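Local coordinates for protein nicotinate phosphoribosyltransferase (PDB 1VLP) that catalyses the ATP-dependent synthesis of nicotinate D-ribonucleotide from nicotinate and phosphoribosyl diphosphate, the first step in making NAD from nicotinic acid in yeast, at residues K59-W64 with F156-I161; E67-L72 with S149-A154; H399-S404 with A415-V420. All coordinates share one frame; numbering follows the deposited sequence.

Contact 1 of 3, residues K59-W64 with F156-I161; sequences KEAINW and FKFVDI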
# COMPACT_ATOMS: atom_id res chain seq x y z
N LYS A 59 27.53 3.54 5.68
CA LYS A 59 28.06 3.10 4.40
C LYS A 59 27.73 1.65 4.14
O LYS A 59 27.43 1.29 3.00
CB LYS A 59 29.58 3.33 4.34
CG LYS A 59 29.94 4.79 4.04
N GLU A 60 27.77 0.83 5.17
CA GLU A 60 27.43 -0.60 4.98
C GLU A 60 26.02 -0.78 4.40
O GLU A 60 25.83 -1.49 3.40
CB GLU A 60 27.48 -1.34 6.31
CG GLU A 60 27.64 -2.86 6.13
CD GLU A 60 27.89 -3.61 7.45
OE1 GLU A 60 27.88 -2.98 8.55
OE2 GLU A 60 28.11 -4.84 7.37
N ALA A 61 25.05 -0.11 5.03
CA ALA A 61 23.64 -0.17 4.56
C ALA A 61 23.51 0.31 3.11
O ALA A 61 22.82 -0.32 2.28
CB ALA A 61 22.77 0.66 5.45
N ILE A 62 24.18 1.42 2.80
CA ILE A 62 24.10 2.01 1.47
C ILE A 62 24.65 1.05 0.41
O ILE A 62 24.04 0.84 -0.66
CB ILE A 62 24.79 3.38 1.46
CG1 ILE A 62 23.97 4.37 2.31
CG2 ILE A 62 25.00 3.90 -0.00
CD1 ILE A 62 24.69 5.68 2.67
N ASN A 63 25.80 0.46 0.71
CA ASN A 63 26.41 -0.45 -0.26
C ASN A 63 25.52 -1.68 -0.49
O ASN A 63 25.41 -2.15 -1.62
CB ASN A 63 27.82 -0.85 0.18
CG ASN A 63 28.80 0.32 0.14
OD1 ASN A 63 28.63 1.23 -0.65
ND2 ASN A 63 29.83 0.28 1.00
N TRP A 64 24.92 -2.23 0.57
CA TRP A 64 24.04 -3.37 0.46
C TRP A 64 22.80 -2.98 -0.37
O TRP A 64 22.36 -3.72 -1.22
CB TRP A 64 23.64 -3.87 1.86
CG TRP A 64 22.82 -5.09 1.91
CD1 TRP A 64 23.27 -6.36 1.97
CD2 TRP A 64 21.39 -5.15 2.01
NE1 TRP A 64 22.20 -7.24 2.08
CE2 TRP A 64 21.04 -6.52 2.09
CE3 TRP A 64 20.37 -4.20 2.04
CZ2 TRP A 64 19.74 -6.93 2.24
CZ3 TRP A 64 19.07 -4.62 2.19
CH2 TRP A 64 18.77 -5.96 2.28
N PHE A 156 17.47 -2.07 9.65
CA PHE A 156 17.47 -2.98 10.81
C PHE A 156 18.50 -4.08 10.79
O PHE A 156 18.71 -4.73 11.77
CB PHE A 156 16.06 -3.49 11.09
CG PHE A 156 15.18 -2.38 11.58
CD1 PHE A 156 15.37 -1.86 12.87
CD2 PHE A 156 14.25 -1.78 10.75
CE1 PHE A 156 14.59 -0.79 13.34
CE2 PHE A 156 13.47 -0.74 11.22
CZ PHE A 156 13.64 -0.24 12.50
N LYS A 157 19.12 -4.26 9.64
CA LYS A 157 20.25 -5.18 9.48
C LYS A 157 21.59 -4.55 9.83
O LYS A 157 22.46 -5.21 10.42
CB LYS A 157 20.26 -5.67 8.01
CG LYS A 157 21.01 -6.93 7.72
CD LYS A 157 20.84 -7.32 6.20
CE LYS A 157 21.51 -8.65 5.89
NZ LYS A 157 20.83 -9.80 6.57
N PHE A 158 21.79 -3.31 9.38
CA PHE A 158 23.10 -2.63 9.46
C PHE A 158 23.16 -1.46 10.43
O PHE A 158 24.26 -1.13 10.91
CB PHE A 158 23.52 -2.17 8.06
CG PHE A 158 23.67 -3.29 7.11
CD1 PHE A 158 24.69 -4.25 7.30
CD2 PHE A 158 22.75 -3.49 6.09
CE1 PHE A 158 24.81 -5.36 6.47
CE2 PHE A 158 22.87 -4.59 5.22
CZ PHE A 158 23.89 -5.52 5.41
N VAL A 159 22.05 -0.80 10.68
CA VAL A 159 22.06 0.43 11.47
C VAL A 159 21.58 0.20 12.92
O VAL A 159 22.35 0.52 13.86
CB VAL A 159 21.29 1.60 10.79
CG1 VAL A 159 21.40 2.90 11.59
CG2 VAL A 159 21.79 1.79 9.38
N ASP A 160 20.34 -0.20 13.10
CA ASP A 160 19.76 -0.52 14.38
C ASP A 160 19.64 -2.00 14.52
O ASP A 160 18.73 -2.59 13.95
CB ASP A 160 18.38 0.11 14.54
CG ASP A 160 17.81 -0.08 15.95
OD1 ASP A 160 18.46 -0.73 16.81
OD2 ASP A 160 16.71 0.41 16.20
N ILE A 161 20.55 -2.62 15.28
CA ILE A 161 20.50 -4.07 15.50
C ILE A 161 20.08 -4.44 16.91
O ILE A 161 20.16 -5.60 17.30
CB ILE A 161 21.88 -4.71 15.22
CG1 ILE A 161 22.90 -4.19 16.25
CG2 ILE A 161 22.36 -4.39 13.82
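F158 meets E60, A61 and W64 on one side of helix 59-71 and buries 117 Å² of the 293 Å², more than any other residue. The tight part is at W64: F158 CE2 lies over one face of the indole, offset toward its rim, and comes within 3.3 Å of W64 CG. The phenyl and five-membered rings are oblique, planes 57° and centroids 4.8 Å apart. The backbones come close, the A61 and F158 CA atoms 5.5 Å apart, and A61 CB rests 3.9 Å from F158 CB. With CG anti to its own N (chi1 -176°), the W64 side chain leans across to the second helix.

E60 is equally close but exposed: its chain crosses the F158 side chain at about a right angle, oblique to the ring, with CD 3.3 Å from F158 CD1 and carboxylate and ring planes 43° apart. K157 and V159 make the loose margin, K157 CE 4.1 Å from W64 NE1 and V159 CG2 4.2 Å from A61 CB. The N58 side chain bonds F158 O and A61 N, joining the two helix ends. This is helix-helix packing of helix 59-71, from the N-terminal family region, against the last turn of helix 144-159.

Contact 2 of 3, residues E67-L72 with S149-A154; sequences EQFSYL and SLISEA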
# COMPACT_ATOMS: atom_id res chain seq x y z
N GLU A 67 23.50 -2.87 -4.09
CA GLU A 67 23.47 -4.24 -4.59
C GLU A 67 22.05 -4.80 -4.76
O GLU A 67 21.69 -5.31 -5.82
CB GLU A 67 24.37 -5.13 -3.73
CG GLU A 67 24.53 -6.53 -4.24
CD GLU A 67 25.71 -7.20 -3.57
OE1 GLU A 67 25.57 -7.58 -2.39
OE2 GLU A 67 26.79 -7.31 -4.19
N GLN A 68 21.25 -4.69 -3.72
CA GLN A 68 19.89 -5.19 -3.68
C GLN A 68 18.99 -4.53 -4.75
O GLN A 68 18.19 -5.19 -5.41
CB GLN A 68 19.31 -5.08 -2.26
CG GLN A 68 19.97 -5.99 -1.25
CD GLN A 68 19.67 -7.46 -1.43
OE1 GLN A 68 18.58 -7.82 -1.81
NE2 GLN A 68 20.64 -8.29 -1.12
N PHE A 69 19.15 -3.23 -4.94
CA PHE A 69 18.41 -2.54 -5.96
C PHE A 69 18.77 -3.11 -7.32
O PHE A 69 17.89 -3.28 -8.17
CB PHE A 69 18.66 -1.04 -5.96
CG PHE A 69 18.14 -0.28 -4.74
CD1 PHE A 69 17.34 -0.87 -3.76
CD2 PHE A 69 18.50 1.05 -4.58
CE1 PHE A 69 16.86 -0.12 -2.68
CE2 PHE A 69 18.05 1.79 -3.49
CZ PHE A 69 17.24 1.19 -2.53
N SER A 70 20.06 -3.36 -7.56
CA SER A 70 20.46 -3.87 -8.87
C SER A 70 19.81 -5.23 -9.17
O SER A 70 19.47 -5.55 -10.30
CB SER A 70 21.98 -3.95 -9.00
OG SER A 70 22.54 -5.02 -8.25
N TYR A 71 19.67 -6.07 -8.12
CA TYR A 71 19.08 -7.39 -8.27
C TYR A 71 17.64 -7.36 -8.75
O TYR A 71 17.13 -8.30 -9.35
CB TYR A 71 19.11 -8.12 -6.94
CG TYR A 71 20.47 -8.48 -6.38
CD1 TYR A 71 21.64 -8.57 -7.20
CD2 TYR A 71 20.58 -8.79 -5.04
CE1 TYR A 71 22.87 -8.96 -6.66
CE2 TYR A 71 21.81 -9.17 -4.50
CZ TYR A 71 22.94 -9.27 -5.29
OH TYR A 71 24.14 -9.63 -4.72
N LEU A 72 16.95 -6.26 -8.50
CA LEU A 72 15.58 -6.12 -9.04
C LEU A 72 15.55 -6.26 -10.54
O LEU A 72 14.57 -6.71 -11.12
CB LEU A 72 15.00 -4.76 -8.65
CG LEU A 72 14.88 -4.54 -7.14
CD1 LEU A 72 14.33 -3.14 -6.87
CD2 LEU A 72 14.02 -5.62 -6.40
N SER A 149 10.59 -1.95 1.31
CA SER A 149 10.88 -3.24 2.03
C SER A 149 12.38 -3.43 2.18
O SER A 149 12.89 -3.79 3.26
CB SER A 149 10.27 -4.45 1.33
OG SER A 149 8.84 -4.37 1.26
N LEU A 150 13.12 -3.09 1.13
CA LEU A 150 14.58 -3.19 1.20
C LEU A 150 15.26 -2.17 2.12
O LEU A 150 16.21 -2.52 2.87
CB LEU A 150 15.19 -3.09 -0.20
CG LEU A 150 15.12 -4.39 -1.04
CD1 LEU A 150 15.47 -4.04 -2.52
CD2 LEU A 150 15.96 -5.54 -0.48
N ILE A 151 14.81 -0.93 2.05
CA ILE A 151 15.38 0.16 2.85
C ILE A 151 15.14 -0.14 4.33
O ILE A 151 16.08 -0.03 5.16
CB ILE A 151 14.80 1.53 2.42
CG1 ILE A 151 15.22 1.88 0.99
CG2 ILE A 151 15.25 2.64 3.32
CD1 ILE A 151 14.39 2.91 0.36
N SER A 152 13.92 -0.53 4.69
CA SER A 152 13.62 -0.93 6.08
C SER A 152 14.52 -2.09 6.51
O SER A 152 15.16 -2.03 7.56
CB SER A 152 12.15 -1.33 6.20
OG SER A 152 11.74 -1.54 7.51
N GLU A 153 14.58 -3.14 5.68
CA GLU A 153 15.43 -4.28 6.01
C GLU A 153 16.91 -3.89 6.22
O GLU A 153 17.51 -4.31 7.19
CB GLU A 153 15.25 -5.40 4.99
CG GLU A 153 16.12 -6.60 5.31
CD GLU A 153 15.53 -7.95 4.94
OE1 GLU A 153 14.36 -8.06 4.50
OE2 GLU A 153 16.27 -8.93 5.11
N ALA A 154 17.45 -3.05 5.34
CA ALA A 154 18.82 -2.49 5.43
C ALA A 154 19.06 -1.79 6.78
O ALA A 154 20.04 -2.05 7.46
CB ALA A 154 19.08 -1.54 4.28
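L150 is the bump of this interface: its two methyls project from helix 144-159 into a hollow on helix 59-71 bordered by Q68, F69 and L72. The branches divide the work. CD2 faces the Q68 chain, 3.8 Å from Q68 CB, while CD1 turns to the aromatic side and lies in the plane of the F69 ring, at its edge, 3.9 Å from F69 CD1. L72 lies loosely beyond the tip of the CD1 branch, with its CD2 4.4 Å from L150 CD1. The Q68 wall owes its form to a bend at chi2 (-70°), which folds the amide back; there OE1 takes a hydrogen bond from V17 N and NE2 gives one to E15 O, so the N-terminal segment holds the group that flanks the leucine.

Such side-by-side packing of nearly antiparallel helices belongs to the N-terminal domain of the family: the local axes run at 154° and approach to 11.0 Å, a spacing wide enough for side chains rather than backbones to fill the interface. An alanine in place of L150 would lack both methyls and is likely to leave a gap between Q68 and F69, with the phenyl edge deprived of one of its two neighbours across the interface.

Beyond the leucine, F69 reaches over to a second bump, its CZ standing 4.1 Å from I151 CG1. I131 of strand 126-134 touches both F69 and I151, and L129 also meets I151, so this end of the interface rests on the antiparallel sheet. L147, one turn before I151 on helix 144-159, packs against both F69 and L72.

Contact 3 of 3, residues H399-S404 with A415-V420; sequences HAIKIS and ATVKRV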
# COMPACT_ATOMS: atom_id res chain seq x y z
N HIS A 399 2.89 18.75 -11.31
CA HIS A 399 2.93 18.33 -9.90
C HIS A 399 1.81 17.33 -9.58
O HIS A 399 0.67 17.54 -9.99
CB HIS A 399 2.72 19.54 -9.00
CG HIS A 399 3.82 20.55 -9.07
ND1 HIS A 399 5.10 20.27 -8.64
CD2 HIS A 399 3.84 21.82 -9.53
CE1 HIS A 399 5.86 21.34 -8.82
NE2 HIS A 399 5.12 22.29 -9.36
N ALA A 400 2.13 16.30 -8.81
CA ALA A 400 1.15 15.33 -8.30
C ALA A 400 0.90 15.71 -6.84
O ALA A 400 1.86 15.96 -6.10
CB ALA A 400 1.67 13.93 -8.40
N ILE A 401 -0.37 15.75 -6.42
CA ILE A 401 -0.71 16.18 -5.04
C ILE A 401 -1.80 15.33 -4.44
O ILE A 401 -2.54 14.67 -5.15
CB ILE A 401 -1.19 17.65 -4.98
CG1 ILE A 401 -2.50 17.86 -5.79
CG2 ILE A 401 -0.10 18.57 -5.46
CD1 ILE A 401 -3.39 18.92 -5.30
N LYS A 402 -1.88 15.39 -3.10
CA LYS A 402 -2.92 14.73 -2.35
C LYS A 402 -3.44 15.70 -1.29
O LYS A 402 -2.64 16.36 -0.56
CB LYS A 402 -2.40 13.47 -1.66
CG LYS A 402 -3.49 12.77 -0.90
CD LYS A 402 -3.13 11.36 -0.55
CE LYS A 402 -2.02 11.31 0.40
NZ LYS A 402 -2.12 10.04 1.16
N ILE A 403 -4.75 15.80 -1.18
CA ILE A 403 -5.37 16.69 -0.22
C ILE A 403 -5.60 15.91 1.07
O ILE A 403 -5.20 16.38 2.15
CB ILE A 403 -6.66 17.34 -0.76
CG1 ILE A 403 -6.31 18.33 -1.88
CG2 ILE A 403 -7.41 18.07 0.36
CD1 ILE A 403 -7.46 18.76 -2.68
N SER A 404 -6.18 14.72 0.95
CA SER A 404 -6.59 13.86 2.08
C SER A 404 -7.78 14.48 2.80
O SER A 404 -8.24 15.53 2.44
CB SER A 404 -5.46 13.57 3.10
OG SER A 404 -5.46 14.51 4.15
N ALA A 415 1.49 25.49 -3.98
CA ALA A 415 0.75 26.34 -4.90
C ALA A 415 -0.35 25.52 -5.59
O ALA A 415 -1.49 25.99 -5.77
CB ALA A 415 1.71 26.93 -5.94
N THR A 416 0.02 24.30 -5.98
CA THR A 416 -0.90 23.41 -6.67
C THR A 416 -2.02 23.00 -5.74
O THR A 416 -3.20 22.98 -6.13
CB THR A 416 -0.15 22.17 -7.22
OG1 THR A 416 0.89 22.62 -8.11
CG2 THR A 416 -1.09 21.25 -7.95
N VAL A 417 -1.66 22.68 -4.51
CA VAL A 417 -2.65 22.24 -3.51
C VAL A 417 -3.67 23.38 -3.28
O VAL A 417 -4.90 23.16 -3.25
CB VAL A 417 -1.95 21.83 -2.19
CG1 VAL A 417 -2.95 21.67 -1.06
CG2 VAL A 417 -1.11 20.53 -2.39
N LYS A 418 -3.16 24.61 -3.08
CA LYS A 418 -4.02 25.77 -3.00
C LYS A 418 -4.98 25.96 -4.19
O LYS A 418 -6.18 26.22 -3.96
CB LYS A 418 -3.17 27.03 -2.85
CG LYS A 418 -3.98 28.31 -2.86
CD LYS A 418 -3.16 29.48 -2.40
CE LYS A 418 -3.79 30.76 -2.89
NZ LYS A 418 -3.24 31.90 -2.15
N ARG A 419 -4.45 25.90 -5.41
CA ARG A 419 -5.21 26.05 -6.65
C ARG A 419 -6.33 25.00 -6.74
O ARG A 419 -7.44 25.30 -7.15
CB ARG A 419 -4.34 25.77 -7.88
CG ARG A 419 -3.33 26.81 -8.34
CD ARG A 419 -2.79 26.51 -9.78
NE ARG A 419 -2.54 25.09 -10.12
CZ ARG A 419 -3.41 24.26 -10.71
NH1 ARG A 419 -4.62 24.67 -11.02
NH2 ARG A 419 -3.06 23.01 -11.00
N VAL A 420 -6.00 23.75 -6.38
CA VAL A 420 -6.92 22.61 -6.44
C VAL A 420 -8.03 22.75 -5.40
O VAL A 420 -9.21 22.57 -5.72
CB VAL A 420 -6.20 21.22 -6.30
CG1 VAL A 420 -7.19 20.06 -6.15
CG2 VAL A 420 -5.32 20.95 -7.49
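Residues 399-404 run as an extended segment past helix 414-423, with phi/psi near -139/161° at I401, before the chain turns at I403 and S404. Their CA atoms approach the helix most closely at I401 and V417, 6.5 Å apart, and H399 and T416 stand at 7.1 Å. This is a strand-loop-helix connection: the extended segment follows short strand 398-399, at the edge of the five-stranded antiparallel sheet, and packs against helix 414-423, within the NAPRTase family region. Ten residues separate the two segments, the last already in the helix. Alternation along the extended chain sends I401 to the helix, while A400 and K402 start out away from it and touch helix 244-254 instead.

I401 has the largest share, 77 Å², and makes three of the five residue contacts, its two branches going to different places. Its CG1 sits between the backbone N and carbonyl carbon (chi1 63°), which carries CD1 toward the C-terminal part of the helical segment, tip to tip with V420 and 3.6 Å from V420 CG2. The other branch, CG2, lies against the preceding turn, 3.8 Å from both T416 CG2 and V417 CG2. T416 thus offers a methyl to the isoleucine and its hydroxyl to the other side, where OG1 hydrogen-bonds D413 OD2, near the start of the helix. H399, at the exposed margin, brings its imidazole obliquely past that same hydroxyl, CD2 lying 3.4 Å from T416 OG1, and also touches D413. At the opposite end, I403 CD1 crosses to V420 CG1 at 3.7 Å, using the valine methyl that stands anti to the backbone N.

Contacts 1 and 2 are successive parts of one interface, both made by helix 59-71 with helix 144-159, their centres 11 Å apart. W64 joins them: its CZ3 lies 3.6 Å from L150 O and its CE3 3.7 Å from A154 CB. Because the helices run nearly antiparallel, contact 2, deeper in the chain, falls between the ends of contact 1 in sequence. Contact 3 is separate, in the other family region, its nearest atoms about 17 Å from contact 2 and about 21 Å from contact 1. All three lie away from the residues predicted to bind nicotinate, although K402, in 399-404 but facing away from helix 414-423, touches H244, the probable phosphohistidine, unmodified here.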